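Local atomic coordinates of alanine dehydrogenase/pyridine nucleotide transhydrogenase (Mycobacterium smegmatis str. MC2 155, PDB entry 3P2Y), a protein that probably takes part in proton-pumping transhydrogenation between NADH and NADP, as the alpha 1 subunit of a pyridine nucleotide transhydrogenase. Residues L197-A201 with Q222-A228; A185-G191 with F266-T272; S106-L112 with V129-E135; I99-G105 with R123-V129. One frame throughout, in Å; residues are numbered along the deposited sequence.

Contact 1: residues L197-A201 with Q222-A228; sequences LQALA and QVRSVGA
Val-226 meets helix 194-206 from just beyond the end of its own helix, and a water bridges the two backbones beside it. Water 1 donates to both Leu-200 O and Val-226 O, at 2.8 Å each; the rest of the contact between the segments is apolar packing. Val-226 CG2, held between its own backbone N and carbonyl carbon (chi1 -62° places CG1 opposite the carbonyl carbon), lies 3.6 Å from Leu-200 CB and 3.7 Å from Leu-197 CD1; Val-226 CG1 lies 4.0 Å from Leu-197 CD1 and, more loosely, near Ala-201 CB. Leu-197 reaches across with its CD1 branch, which comes within 3.4 Å of Gln-222 O, the carbonyl that also accepts the hydroxyl of Ser-225. The side chains of Leu-200 and Val-226 cross at about a right angle, while Leu-200 CD2 sits 3.8 Å from Ala-228 CB. Ala-228 is brought there by a Schellman motif: Gly-227, with positive phi, ends helix 220-225 as Ala-228 N bonds to Val-223 O and Gly-227 N to Arg-224 O. The seam packs helix 194-206, which follows a glycine-rich turn consistent with a Rossmann-type nucleotide-binding fold, against helix 220-225. Leu-200 packs on Val-189 and Thr-210 of the neighbouring strands 186-190 and 209-213, Ala-228 on Thr-210, and Val-223 on Trp-230 of the outermost strand 229-230.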
loop_
_atom_site.group_PDB
_atom_site.type_symbol
_atom_site.label_atom_id
_atom_site.label_comp_id
_atom_site.label_asym_id
_atom_site.label_seq_id
_atom_site.Cartn_x
_atom_site.Cartn_y
_atom_site.Cartn_z
ATOM N N LEU A 197 12.779 12.847 0.157
ATOM C CA LEU A 197 12.955 12.946 1.596
ATOM C C LEU A 197 11.774 12.320 2.337
ATOM O O LEU A 197 11.953 11.646 3.355
ATOM C CB LEU A 197 13.104 14.406 2.017
ATOM C CG LEU A 197 13.703 14.634 3.406
ATOM C CD1 LEU A 197 15.152 14.047 3.489
ATOM C CD2 LEU A 197 13.707 16.141 3.728
ATOM N N GLN A 198 10.557 12.587 1.857
ATOM C CA GLN A 198 9.391 11.969 2.456
ATOM C C GLN A 198 9.426 10.457 2.252
ATOM O O GLN A 198 9.067 9.714 3.161
ATOM C CB GLN A 198 8.087 12.558 1.875
ATOM C CG GLN A 198 6.824 12.068 2.678
ATOM C CD GLN A 198 6.896 12.490 4.143
ATOM O OE1 GLN A 198 7.096 11.649 5.032
ATOM N NE2 GLN A 198 6.793 13.783 4.395
ATOM N N ALA A 199 9.872 9.996 1.090
ATOM C CA ALA A 199 10.048 8.522 0.881
ATOM C C ALA A 199 11.033 7.917 1.913
ATOM O O ALA A 199 10.760 6.878 2.516
ATOM C CB ALA A 199 10.532 8.215 -0.563
ATOM N N LEU A 200 12.160 8.583 2.137
ATOM C CA LEU A 200 13.089 8.086 3.180
ATOM C C LEU A 200 12.437 8.021 4.556
ATOM O O LEU A 200 12.617 7.022 5.282
ATOM C CB LEU A 200 14.351 8.960 3.253
ATOM C CG LEU A 200 15.283 8.808 2.048
ATOM C CD1 LEU A 200 16.302 9.976 2.104
ATOM C CD2 LEU A 200 16.021 7.441 2.024
ATOM N N ALA A 201 11.698 9.078 4.928
ATOM C CA ALA A 201 11.073 9.136 6.244
ATOM C C ALA A 201 10.042 8.025 6.355
ATOM O O ALA A 201 9.981 7.326 7.384
ATOM C CB ALA A 201 10.408 10.522 6.507
ATOM N N GLN A 222 20.128 16.626 4.955
ATOM C CA GLN A 222 18.694 16.284 4.943
ATOM C C GLN A 222 18.483 14.767 5.018
ATOM O O GLN A 222 17.631 14.289 5.780
ATOM C CB GLN A 222 17.982 16.895 3.725
ATOM C CG GLN A 222 17.952 18.464 3.765
ATOM C CD GLN A 222 17.452 19.071 2.457
ATOM O OE1 GLN A 222 17.869 18.674 1.369
ATOM N NE2 GLN A 222 16.533 20.028 2.564
ATOM N N VAL A 223 19.267 14.023 4.245
ATOM C CA VAL A 223 19.205 12.549 4.239
ATOM C C VAL A 223 19.494 12.011 5.629
ATOM O O VAL A 223 18.748 11.171 6.157
ATOM C CB VAL A 223 20.206 11.977 3.193
ATOM C CG1 VAL A 223 20.469 10.460 3.350
ATOM C CG2 VAL A 223 19.732 12.323 1.753
ATOM N N ARG A 224 20.558 12.524 6.261
ATOM C CA ARG A 224 20.872 12.089 7.607
ATOM C C ARG A 224 19.794 12.463 8.649
ATOM O O ARG A 224 19.574 11.709 9.609
ATOM C CB ARG A 224 22.262 12.610 8.005
ATOM C CG ARG A 224 23.377 11.904 7.227
ATOM C CD ARG A 224 24.722 12.638 7.414
ATOM N NE ARG A 224 25.798 11.915 6.723
ATOM C CZ ARG A 224 26.748 12.468 5.987
ATOM N NH1 ARG A 224 26.777 13.781 5.788
ATOM N NH2 ARG A 224 27.641 11.685 5.381
ATOM N N SER A 225 19.122 13.600 8.442
ATOM C CA SER A 225 18.153 14.139 9.414
ATOM C C SER A 225 16.916 13.225 9.501
ATOM O O SER A 225 16.213 13.265 10.505
ATOM C CB SER A 225 17.714 15.566 9.050
ATOM O OG SER A 225 16.789 15.541 7.944
ATOM N N VAL A 226 16.660 12.415 8.456
ATOM C CA VAL A 226 15.558 11.439 8.483
ATOM C C VAL A 226 16.027 10.008 8.779
ATOM O O VAL A 226 15.265 9.031 8.644
ATOM C CB VAL A 226 14.640 11.518 7.203
ATOM C CG1 VAL A 226 13.993 12.891 7.137
ATOM C CG2 VAL A 226 15.420 11.197 5.891
ATOM N N GLY A 227 17.277 9.894 9.214
ATOM C CA GLY A 227 17.813 8.620 9.706
ATOM C C GLY A 227 18.266 7.663 8.627
ATOM O O GLY A 227 18.363 6.456 8.879
ATOM N N ALA A 228 18.554 8.210 7.441
ATOM C CA ALA A 228 19.084 7.430 6.327
ATOM C C ALA A 228 20.591 7.600 6.213
ATOM O O ALA A 228 21.136 8.635 6.619
ATOM C CB ALA A 228 18.413 7.887 4.998
HETATM O O HOH W 1 15.147 7.346 6.392
#

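Contact 2: residues A185-G191 with F266-T272; sequences ASALVLG and FDIVITT
Backbone hydrogen bonds join strands 186-190 and 268-271 as parallel neighbours, their axes 4.7 Å apart and inclined by 14°. Leu-188 is gripped through both its amide and its carbonyl: its N donates to Ile-268 O, and its O accepts from Ile-270 N at 2.8 Å. Leu-190 repeats the pattern with Ile-270 O and Thr-272 N. At the start of the ladder Ser-186 O accepts two amides, those of Asp-267 and Ile-268.

Side chains add polar bonds at both ends. Asp-267 OD2 takes the Ser-186 N-H on its anti lone pair at 2.8 Å, nearly straight at 172°, while its OD1 forms a salt bridge with Arg-170. Thr-272 OG1 donates to Gly-191 O at 2.6 Å from well above the carbonyl plane.

Apolar contact centres on Phe-266. Leu-188 CB stands over the middle of one ring face, 3.5 Å from its centroid, in a CH-pi contact; Leu-188 CD2 follows toward Phe-266 CD2 at 3.8 Å. On that same side of the sheet Leu-190 CD1 meets Val-269 CG1 at 4.1 Å.

Gly-191 belongs to a GxGxxG pattern, consistent with the first strand-turn-helix of a Rossmann fold. Helix 194-206 packs on the sheet face of Val-189 and Ile-270, helix 249-263 on that of Leu-188 and Val-269, and strand 209-213 flanks strand 186-190.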
loop_
_atom_site.group_PDB
_atom_site.type_symbol
_atom_site.label_atom_id
_atom_site.label_comp_id
_atom_site.label_asym_id
_atom_site.label_seq_id
_atom_site.Cartn_x
_atom_site.Cartn_y
_atom_site.Cartn_z
ATOM N N ALA A 185 13.766 -4.900 5.168
ATOM C CA ALA A 185 14.087 -4.496 3.800
ATOM C C ALA A 185 15.077 -3.359 3.845
ATOM O O ALA A 185 15.066 -2.569 4.810
ATOM C CB ALA A 185 12.814 -3.987 3.098
ATOM N N SER A 186 15.943 -3.287 2.839
ATOM C CA SER A 186 16.775 -2.107 2.623
ATOM C C SER A 186 16.142 -1.283 1.504
ATOM O O SER A 186 15.804 -1.823 0.460
ATOM C CB SER A 186 18.207 -2.488 2.272
ATOM O OG SER A 186 18.843 -3.112 3.377
ATOM N N ALA A 187 15.969 0.011 1.753
ATOM C CA ALA A 187 15.381 0.923 0.770
ATOM C C ALA A 187 16.396 1.990 0.385
ATOM O O ALA A 187 17.074 2.562 1.245
ATOM C CB ALA A 187 14.122 1.585 1.339
ATOM N N LEU A 188 16.487 2.225 -0.923
ATOM C CA LEU A 188 17.359 3.272 -1.492
ATOM C C LEU A 188 16.507 4.295 -2.225
ATOM O O LEU A 188 15.634 3.926 -3.028
ATOM C CB LEU A 188 18.328 2.629 -2.505
ATOM C CG LEU A 188 19.180 3.577 -3.372
ATOM C CD1 LEU A 188 20.204 4.315 -2.487
ATOM C CD2 LEU A 188 19.931 2.732 -4.401
ATOM N N VAL A 189 16.742 5.579 -1.940
ATOM C CA VAL A 189 16.020 6.636 -2.655
ATOM C C VAL A 189 17.043 7.396 -3.482
ATOM O O VAL A 189 18.068 7.852 -2.952
ATOM C CB VAL A 189 15.289 7.567 -1.665
ATOM C CG1 VAL A 189 14.583 8.729 -2.403
ATOM C CG2 VAL A 189 14.230 6.726 -0.884
ATOM N N LEU A 190 16.753 7.519 -4.776
ATOM C CA LEU A 190 17.646 8.210 -5.716
ATOM C C LEU A 190 16.969 9.502 -6.137
ATOM O O LEU A 190 15.886 9.482 -6.766
ATOM C CB LEU A 190 17.912 7.298 -6.929
ATOM C CG LEU A 190 18.626 5.974 -6.625
ATOM C CD1 LEU A 190 18.772 5.176 -7.963
ATOM C CD2 LEU A 190 20.021 6.196 -5.933
ATOM N N GLY A 191 17.577 10.620 -5.742
ATOM C CA GLY A 191 16.978 11.955 -5.932
ATOM C C GLY A 191 16.286 12.295 -4.630
ATOM O O GLY A 191 15.247 11.705 -4.311
ATOM N N PHE A 266 19.619 -3.534 -2.918
ATOM C CA PHE A 266 18.422 -3.036 -2.203
ATOM C C PHE A 266 17.151 -3.782 -2.570
ATOM O O PHE A 266 17.007 -4.243 -3.716
ATOM C CB PHE A 266 18.244 -1.543 -2.467
ATOM C CG PHE A 266 19.261 -0.704 -1.752
ATOM C CD1 PHE A 266 19.014 -0.248 -0.470
ATOM C CD2 PHE A 266 20.484 -0.419 -2.363
ATOM C CE1 PHE A 266 19.983 0.525 0.206
ATOM C CE2 PHE A 266 21.465 0.324 -1.698
ATOM C CZ PHE A 266 21.214 0.790 -0.419
ATOM N N ASP A 267 16.225 -3.871 -1.609
ATOM C CA ASP A 267 14.931 -4.526 -1.842
ATOM C C ASP A 267 13.910 -3.595 -2.465
ATOM O O ASP A 267 13.012 -4.042 -3.181
ATOM C CB ASP A 267 14.396 -5.098 -0.501
ATOM C CG ASP A 267 15.406 -6.014 0.155
ATOM O OD1 ASP A 267 15.617 -7.130 -0.393
ATOM O OD2 ASP A 267 16.001 -5.619 1.205
ATOM N N ILE A 268 14.019 -2.298 -2.157
ATOM C CA ILE A 268 13.089 -1.304 -2.688
ATOM C C ILE A 268 13.951 -0.146 -3.133
ATOM O O ILE A 268 14.765 0.328 -2.350
ATOM C CB ILE A 268 12.054 -0.827 -1.623
ATOM C CG1 ILE A 268 11.162 -2.016 -1.199
ATOM C CG2 ILE A 268 11.150 0.284 -2.234
ATOM C CD1 ILE A 268 10.187 -1.745 -0.036
ATOM N N VAL A 269 13.764 0.316 -4.382
ATOM C CA VAL A 269 14.496 1.472 -4.883
ATOM C C VAL A 269 13.453 2.456 -5.405
ATOM O O VAL A 269 12.603 2.095 -6.261
ATOM C CB VAL A 269 15.484 1.089 -6.037
ATOM C CG1 VAL A 269 16.133 2.366 -6.632
ATOM C CG2 VAL A 269 16.545 0.099 -5.532
ATOM N N ILE A 270 13.496 3.688 -4.885
ATOM C CA ILE A 270 12.540 4.715 -5.289
ATOM C C ILE A 270 13.337 5.794 -5.997
ATOM O O ILE A 270 14.325 6.300 -5.454
ATOM C CB ILE A 270 11.800 5.292 -4.056
ATOM C CG1 ILE A 270 11.063 4.157 -3.326
ATOM C CG2 ILE A 270 10.843 6.419 -4.476
ATOM C CD1 ILE A 270 10.416 4.528 -2.023
ATOM N N THR A 271 12.921 6.133 -7.221
ATOM C CA THR A 271 13.660 7.139 -7.999
ATOM C C THR A 271 12.775 8.359 -8.223
ATOM O O THR A 271 11.586 8.222 -8.546
ATOM C CB THR A 271 14.166 6.567 -9.359
ATOM O OG1 THR A 271 13.054 6.350 -10.237
ATOM C CG2 THR A 271 14.876 5.217 -9.140
ATOM N N THR A 272 13.336 9.558 -8.059
ATOM C CA THR A 272 12.468 10.750 -8.039
ATOM C C THR A 272 13.023 11.896 -8.878
ATOM O O THR A 272 12.409 12.958 -8.934
ATOM C CB THR A 272 12.236 11.321 -6.598
ATOM O OG1 THR A 272 13.415 12.030 -6.161
ATOM C CG2 THR A 272 11.886 10.229 -5.568
#

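Contact 3: residues S106-L112 with V129-E135; sequences SVLIGFL and VTAFAME
Glu-135 folds back toward Leu-112 through a bend at chi2 (97°), its CG lying opposite the carbonyl carbon. The bend carries the carboxylate to the backbone just past strand 107-110, where OE1 accepts Leu-112 N at 2.9 Å on its syn lone pair. OE2 accepts the next amide, Ala-113 N, so consecutive N-H groups hold the carboxylate. The group also lies at the edge of the Phe-111 ring, its plane turned 71° from the ring, with Glu-135 CD 3.6 Å from Phe-111 CD1.

Met-134, bent at chi2 and chi3, turns its sulfur to the neighbouring strand: SD is 3.6 Å from Ile-109 CG2. Phe-132 presents its ring edge to Val-107, with CE2 3.7 Å from Val-107 CG1. On the other sheet face Leu-112 CD1 reaches Ala-131 CB at 3.7 Å.

Between these groups the strands run parallel, 12° apart. Leu-108 donates to Thr-130 O and accepts from Phe-132 N; Gly-110 O takes Met-134 N at 2.8 Å, from above the carbonyl plane. Water 2 donates to Ser-106 O and accepts from Thr-130 OG1.

The strands belong to a right-handed beta-alpha-beta unit whose connection is helix 118-126. Strand 107-110 has strand 87-89 on its other side, Phe-132 meets helix 367-372, and Ile-109 and Met-134 pack against helix 336-354.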
loop_
_atom_site.group_PDB
_atom_site.type_symbol
_atom_site.label_atom_id
_atom_site.label_comp_id
_atom_site.label_asym_id
_atom_site.label_seq_id
_atom_site.Cartn_x
_atom_site.Cartn_y
_atom_site.Cartn_z
ATOM N N SER A 106 -10.707 37.929 -16.223
ATOM C CA SER A 106 -10.595 37.018 -15.078
ATOM C C SER A 106 -9.147 36.660 -14.755
ATOM O O SER A 106 -8.237 37.000 -15.495
ATOM C CB SER A 106 -11.382 35.730 -15.341
ATOM O OG SER A 106 -10.873 35.029 -16.481
ATOM N N VAL A 107 -8.969 35.954 -13.635
ATOM C CA VAL A 107 -7.681 35.400 -13.220
ATOM C C VAL A 107 -7.845 33.882 -13.171
ATOM O O VAL A 107 -8.898 33.388 -12.781
ATOM C CB VAL A 107 -7.278 35.960 -11.831
ATOM C CG1 VAL A 107 -6.138 35.141 -11.146
ATOM C CG2 VAL A 107 -6.842 37.443 -11.939
ATOM N N LEU A 108 -6.803 33.161 -13.583
ATOM C CA LEU A 108 -6.771 31.705 -13.460
ATOM C C LEU A 108 -5.538 31.346 -12.655
ATOM O O LEU A 108 -4.450 31.898 -12.900
ATOM C CB LEU A 108 -6.666 31.053 -14.844
ATOM C CG LEU A 108 -6.475 29.523 -14.858
ATOM C CD1 LEU A 108 -7.726 28.765 -14.371
ATOM C CD2 LEU A 108 -6.091 29.061 -16.298
ATOM N N ILE A 109 -5.705 30.440 -11.693
ATOM C CA ILE A 109 -4.579 29.959 -10.875
ATOM C C ILE A 109 -4.619 28.457 -10.959
ATOM O O ILE A 109 -5.678 27.869 -10.736
ATOM C CB ILE A 109 -4.726 30.352 -9.385
ATOM C CG1 ILE A 109 -4.638 31.887 -9.227
ATOM C CG2 ILE A 109 -3.622 29.648 -8.523
ATOM C CD1 ILE A 109 -5.036 32.421 -7.816
ATOM N N GLY A 110 -3.469 27.831 -11.250
ATOM C CA GLY A 110 -3.405 26.353 -11.250
ATOM C C GLY A 110 -2.029 25.884 -11.695
ATOM O O GLY A 110 -1.145 26.710 -11.915
ATOM N N PHE A 111 -1.849 24.578 -11.864
ATOM C CA PHE A 111 -0.655 24.102 -12.558
ATOM C C PHE A 111 -0.911 24.384 -14.025
ATOM O O PHE A 111 -1.913 23.933 -14.567
ATOM C CB PHE A 111 -0.421 22.604 -12.371
ATOM C CG PHE A 111 0.048 22.222 -10.992
ATOM C CD1 PHE A 111 1.245 22.712 -10.478
ATOM C CD2 PHE A 111 -0.695 21.334 -10.211
ATOM C CE1 PHE A 111 1.699 22.328 -9.199
ATOM C CE2 PHE A 111 -0.269 20.960 -8.945
ATOM C CZ PHE A 111 0.943 21.467 -8.415
ATOM N N LEU A 112 -0.037 25.177 -14.645
ATOM C CA LEU A 112 -0.228 25.577 -16.036
ATOM C C LEU A 112 0.867 25.109 -16.977
ATOM O O LEU A 112 0.937 25.595 -18.106
ATOM C CB LEU A 112 -0.413 27.113 -16.166
ATOM C CG LEU A 112 -1.572 27.693 -15.356
ATOM C CD1 LEU A 112 -1.618 29.245 -15.414
ATOM C CD2 LEU A 112 -2.907 27.120 -15.815
ATOM N N VAL A 129 -7.126 36.558 -20.080
ATOM C CA VAL A 129 -7.093 35.982 -18.739
ATOM C C VAL A 129 -5.696 36.224 -18.187
ATOM O O VAL A 129 -4.702 36.036 -18.917
ATOM C CB VAL A 129 -7.406 34.451 -18.791
ATOM C CG1 VAL A 129 -7.208 33.800 -17.413
ATOM C CG2 VAL A 129 -8.835 34.229 -19.301
ATOM N N THR A 130 -5.627 36.657 -16.926
ATOM C CA THR A 130 -4.348 36.850 -16.238
ATOM C C THR A 130 -4.137 35.574 -15.462
ATOM O O THR A 130 -4.927 35.280 -14.569
ATOM C CB THR A 130 -4.418 38.055 -15.275
ATOM O OG1 THR A 130 -4.657 39.252 -16.051
ATOM C CG2 THR A 130 -3.126 38.214 -14.517
ATOM N N ALA A 131 -3.077 34.838 -15.792
ATOM C CA ALA A 131 -2.945 33.447 -15.318
ATOM C C ALA A 131 -1.656 33.242 -14.557
ATOM O O ALA A 131 -0.592 33.702 -14.987
ATOM C CB ALA A 131 -2.992 32.486 -16.492
ATOM N N PHE A 132 -1.747 32.508 -13.444
ATOM C CA PHE A 132 -0.596 32.310 -12.564
ATOM C C PHE A 132 -0.338 30.828 -12.485
ATOM O O PHE A 132 -1.233 30.087 -12.121
ATOM C CB PHE A 132 -0.869 32.878 -11.170
ATOM C CG PHE A 132 -1.117 34.375 -11.174
ATOM C CD1 PHE A 132 -0.049 35.255 -11.019
ATOM C CD2 PHE A 132 -2.397 34.888 -11.396
ATOM C CE1 PHE A 132 -0.259 36.650 -11.038
ATOM C CE2 PHE A 132 -2.622 36.281 -11.447
ATOM C CZ PHE A 132 -1.540 37.153 -11.253
ATOM N N ALA A 133 0.869 30.411 -12.859
ATOM C CA ALA A 133 1.279 28.984 -12.831
ATOM C C ALA A 133 1.871 28.643 -11.460
ATOM O O ALA A 133 2.871 29.253 -11.014
ATOM C CB ALA A 133 2.331 28.710 -13.919
ATOM N N MET A 134 1.287 27.657 -10.793
ATOM C CA MET A 134 1.791 27.286 -9.477
ATOM C C MET A 134 3.224 26.734 -9.573
ATOM O O MET A 134 4.000 26.876 -8.631
ATOM C CB MET A 134 0.839 26.298 -8.793
ATOM C CG MET A 134 -0.556 26.906 -8.440
ATOM S SD MET A 134 -0.454 28.358 -7.333
ATOM C CE MET A 134 0.102 27.556 -5.799
ATOM N N GLU A 135 3.588 26.153 -10.715
ATOM C CA GLU A 135 4.963 25.665 -10.903
ATOM C C GLU A 135 5.979 26.805 -10.891
ATOM O O GLU A 135 7.179 26.563 -10.673
ATOM C CB GLU A 135 5.115 24.912 -12.246
ATOM C CG GLU A 135 4.172 23.729 -12.467
ATOM C CD GLU A 135 2.929 24.106 -13.292
ATOM O OE1 GLU A 135 2.414 25.239 -13.148
ATOM O OE2 GLU A 135 2.434 23.241 -14.043
HETATM O O HOH W 2 -7.365 39.419 -16.789
#

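Contact 4: residues I99-G105 with R123-V129; sequences ISQLKPG and RLRIADV
Ile-99 points at the end of helix 118-126 and meets Arg-123, Leu-124 and, just beyond the helix, Ala-127. Its CD1 lies 3.6 Å from Arg-123 CG, while CG2 touches Leu-124 CD2 at 3.9 Å and Ala-127 CB at 4.1 Å. Ile-99 CB lies over one face of the Arg-123 guanidinium, offset toward the rim; the bend at chi2 (79°) folds the arginine back along the isoleucine. Leu-102 continues the apolar row: its side chain crosses that of Leu-124 obliquely, CD1 3.9 Å from Leu-124 CD2, and its CB stands 3.8 Å from Val-129 CG2. Beyond them Pro-104 CB rests against Asp-128 CB at 3.8 Å. Gly-105 N donates to Asp-128 O at 2.8 Å with an N-H...O angle of 160°, the donor tilted from the carbonyl plane. Water 3 lies within hydrogen-bonding distance of Leu-102 O and Ala-127 O.

Residues 99-105 lead into strand 107-110 of a beta-alpha-beta unit; residues 123-129 close its connecting helix before strand 130-133. Asp-128 has positive phi in a Schellman motif, with Asp-128 N bonded to Arg-125 O and Val-129 N to Leu-124 O, aiming Asp-128 O at Gly-105.

Farther out, a type I turn from Ile-99 to Leu-102 spaces those two side chains. Ser-96 OG bonds Arg-123 NH1, and Lys-103 NZ makes a salt bridge with Asp-86, a calcium-binding residue of this protein whose ion is not bound to this chain here.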
loop_
_atom_site.group_PDB
_atom_site.type_symbol
_atom_site.label_atom_id
_atom_site.label_comp_id
_atom_site.label_asym_id
_atom_site.label_seq_id
_atom_site.Cartn_x
_atom_site.Cartn_y
_atom_site.Cartn_z
ATOM N N ILE A 99 -10.669 26.691 -21.575
ATOM C CA ILE A 99 -10.210 28.085 -21.757
ATOM C C ILE A 99 -11.282 28.947 -22.433
ATOM O O ILE A 99 -11.459 30.123 -22.079
ATOM C CB ILE A 99 -8.902 28.169 -22.540
ATOM C CG1 ILE A 99 -7.781 27.489 -21.745
ATOM C CG2 ILE A 99 -8.529 29.663 -22.811
ATOM C CD1 ILE A 99 -6.465 27.273 -22.566
ATOM N N SER A 100 -11.985 28.337 -23.384
ATOM C CA SER A 100 -13.061 29.001 -24.124
ATOM C C SER A 100 -14.198 29.495 -23.227
ATOM O O SER A 100 -15.001 30.365 -23.645
ATOM C CB SER A 100 -13.619 28.077 -25.218
ATOM O OG SER A 100 -14.578 27.157 -24.722
ATOM N N GLN A 101 -14.280 28.959 -22.003
ATOM C CA GLN A 101 -15.339 29.340 -21.051
ATOM C C GLN A 101 -14.919 30.396 -20.035
ATOM O O GLN A 101 -15.762 30.877 -19.250
ATOM C CB GLN A 101 -15.879 28.122 -20.299
ATOM C CG GLN A 101 -16.448 27.046 -21.204
ATOM C CD GLN A 101 -16.824 25.805 -20.438
ATOM O OE1 GLN A 101 -17.805 25.796 -19.693
ATOM N NE2 GLN A 101 -16.066 24.741 -20.641
ATOM N N LEU A 102 -13.631 30.755 -20.020
ATOM C CA LEU A 102 -13.148 31.781 -19.083
ATOM C C LEU A 102 -13.579 33.164 -19.546
ATOM O O LEU A 102 -13.669 33.415 -20.745
ATOM C CB LEU A 102 -11.612 31.732 -18.958
ATOM C CG LEU A 102 -11.088 30.424 -18.370
ATOM C CD1 LEU A 102 -9.559 30.371 -18.486
ATOM C CD2 LEU A 102 -11.564 30.250 -16.923
ATOM N N LYS A 103 -13.860 34.080 -18.627
ATOM C CA LYS A 103 -14.320 35.386 -19.114
ATOM C C LYS A 103 -13.148 36.351 -19.247
ATOM O O LYS A 103 -12.185 36.289 -18.475
ATOM C CB LYS A 103 -15.460 35.976 -18.261
ATOM C CG LYS A 103 -14.997 36.652 -17.014
ATOM C CD LYS A 103 -16.115 37.277 -16.184
ATOM C CE LYS A 103 -15.541 37.544 -14.797
ATOM N NZ LYS A 103 -16.585 37.693 -13.763
ATOM N N PRO A 104 -13.217 37.252 -20.234
ATOM C CA PRO A 104 -12.149 38.223 -20.297
ATOM C C PRO A 104 -12.051 39.033 -18.999
ATOM O O PRO A 104 -13.069 39.370 -18.386
ATOM C CB PRO A 104 -12.525 39.115 -21.485
ATOM C CG PRO A 104 -13.836 38.667 -21.952
ATOM C CD PRO A 104 -14.192 37.371 -21.336
ATOM N N GLY A 105 -10.826 39.323 -18.582
ATOM C CA GLY A 105 -10.608 40.076 -17.355
ATOM C C GLY A 105 -10.519 39.245 -16.089
ATOM O O GLY A 105 -10.270 39.792 -15.004
ATOM N N ARG A 123 -2.491 31.322 -25.418
ATOM C CA ARG A 123 -3.937 31.132 -25.466
ATOM C C ARG A 123 -4.664 31.923 -24.379
ATOM O O ARG A 123 -5.703 32.542 -24.632
ATOM C CB ARG A 123 -4.261 29.648 -25.354
ATOM C CG ARG A 123 -5.692 29.348 -25.412
ATOM C CD ARG A 123 -6.234 29.379 -26.845
ATOM N NE ARG A 123 -7.670 29.147 -26.775
ATOM C CZ ARG A 123 -8.223 27.951 -26.940
ATOM N NH1 ARG A 123 -7.441 26.904 -27.248
ATOM N NH2 ARG A 123 -9.549 27.810 -26.830
ATOM N N LEU A 124 -4.110 31.923 -23.165
ATOM C CA LEU A 124 -4.746 32.631 -22.042
ATOM C C LEU A 124 -4.651 34.143 -22.224
ATOM O O LEU A 124 -5.613 34.873 -21.963
ATOM C CB LEU A 124 -4.131 32.179 -20.689
ATOM C CG LEU A 124 -4.513 30.712 -20.392
ATOM C CD1 LEU A 124 -3.602 30.120 -19.280
ATOM C CD2 LEU A 124 -5.974 30.626 -19.966
ATOM N N ARG A 125 -3.509 34.610 -22.722
ATOM C CA ARG A 125 -3.346 36.040 -23.013
ATOM C C ARG A 125 -4.399 36.509 -24.048
ATOM O O ARG A 125 -5.042 37.556 -23.883
ATOM C CB ARG A 125 -1.925 36.298 -23.522
ATOM C CG ARG A 125 -1.497 37.755 -23.655
ATOM C CD ARG A 125 0.056 37.878 -23.821
ATOM N NE ARG A 125 0.749 36.700 -24.383
ATOM C CZ ARG A 125 1.767 36.039 -23.807
ATOM N NH1 ARG A 125 2.253 36.405 -22.622
ATOM N NH2 ARG A 125 2.315 34.994 -24.421
ATOM N N ILE A 126 -4.575 35.718 -25.097
ATOM C CA ILE A 126 -5.538 36.045 -26.155
ATOM C C ILE A 126 -6.956 36.090 -25.602
ATOM O O ILE A 126 -7.773 36.953 -25.995
ATOM C CB ILE A 126 -5.426 35.060 -27.329
ATOM C CG1 ILE A 126 -4.110 35.309 -28.090
ATOM C CG2 ILE A 126 -6.694 35.141 -28.232
ATOM C CD1 ILE A 126 -3.636 34.116 -28.956
ATOM N N ALA A 127 -7.221 35.217 -24.634
ATOM C CA ALA A 127 -8.499 35.152 -23.960
ATOM C C ALA A 127 -8.688 36.265 -22.922
ATOM O O ALA A 127 -9.757 36.362 -22.303
ATOM C CB ALA A 127 -8.684 33.757 -23.338
ATOM N N ASP A 128 -7.664 37.118 -22.774
ATOM C CA ASP A 128 -7.639 38.211 -21.790
ATOM C C ASP A 128 -7.761 37.702 -20.342
ATOM O O ASP A 128 -8.433 38.322 -19.501
ATOM C CB ASP A 128 -8.733 39.257 -22.083
ATOM C CG ASP A 128 -8.456 40.602 -21.425
ATOM O OD1 ASP A 128 -7.292 40.869 -21.027
ATOM O OD2 ASP A 128 -9.412 41.414 -21.326
ATOM N N VAL A 129 -7.126 36.558 -20.080
ATOM C CA VAL A 129 -7.093 35.982 -18.739
ATOM C C VAL A 129 -5.696 36.224 -18.187
ATOM O O VAL A 129 -4.702 36.036 -18.917
ATOM C CB VAL A 129 -7.406 34.451 -18.791
ATOM C CG1 VAL A 129 -7.208 33.800 -17.413
ATOM C CG2 VAL A 129 -8.835 34.229 -19.301
HETATM O O HOH W 3 -12.107 35.020 -22.731
#

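Along the chain contacts 4 and 3 come first, their segments alternating, and contact 1 is nested inside the loop that contact 2 closes. Contacts 3 and 4 share Val-129 and lie 11 Å apart between centres in the N-terminal family region; Leu-124 of helix 118-126 packs on Leu-108 and Ala-131. Contacts 1 and 2, 12 Å apart between centres in the C-terminal region, join through Val-189, which touches Leu-200 and Ala-199 of helix 194-206. The pairs sit on opposite sides of the chain's centre, contacts 2 and 3 about 35 Å apart between centres. Each pair thus belongs to its own alpha/beta sheet, all-parallel in the N-terminal lobe and mixed in the C-terminal one.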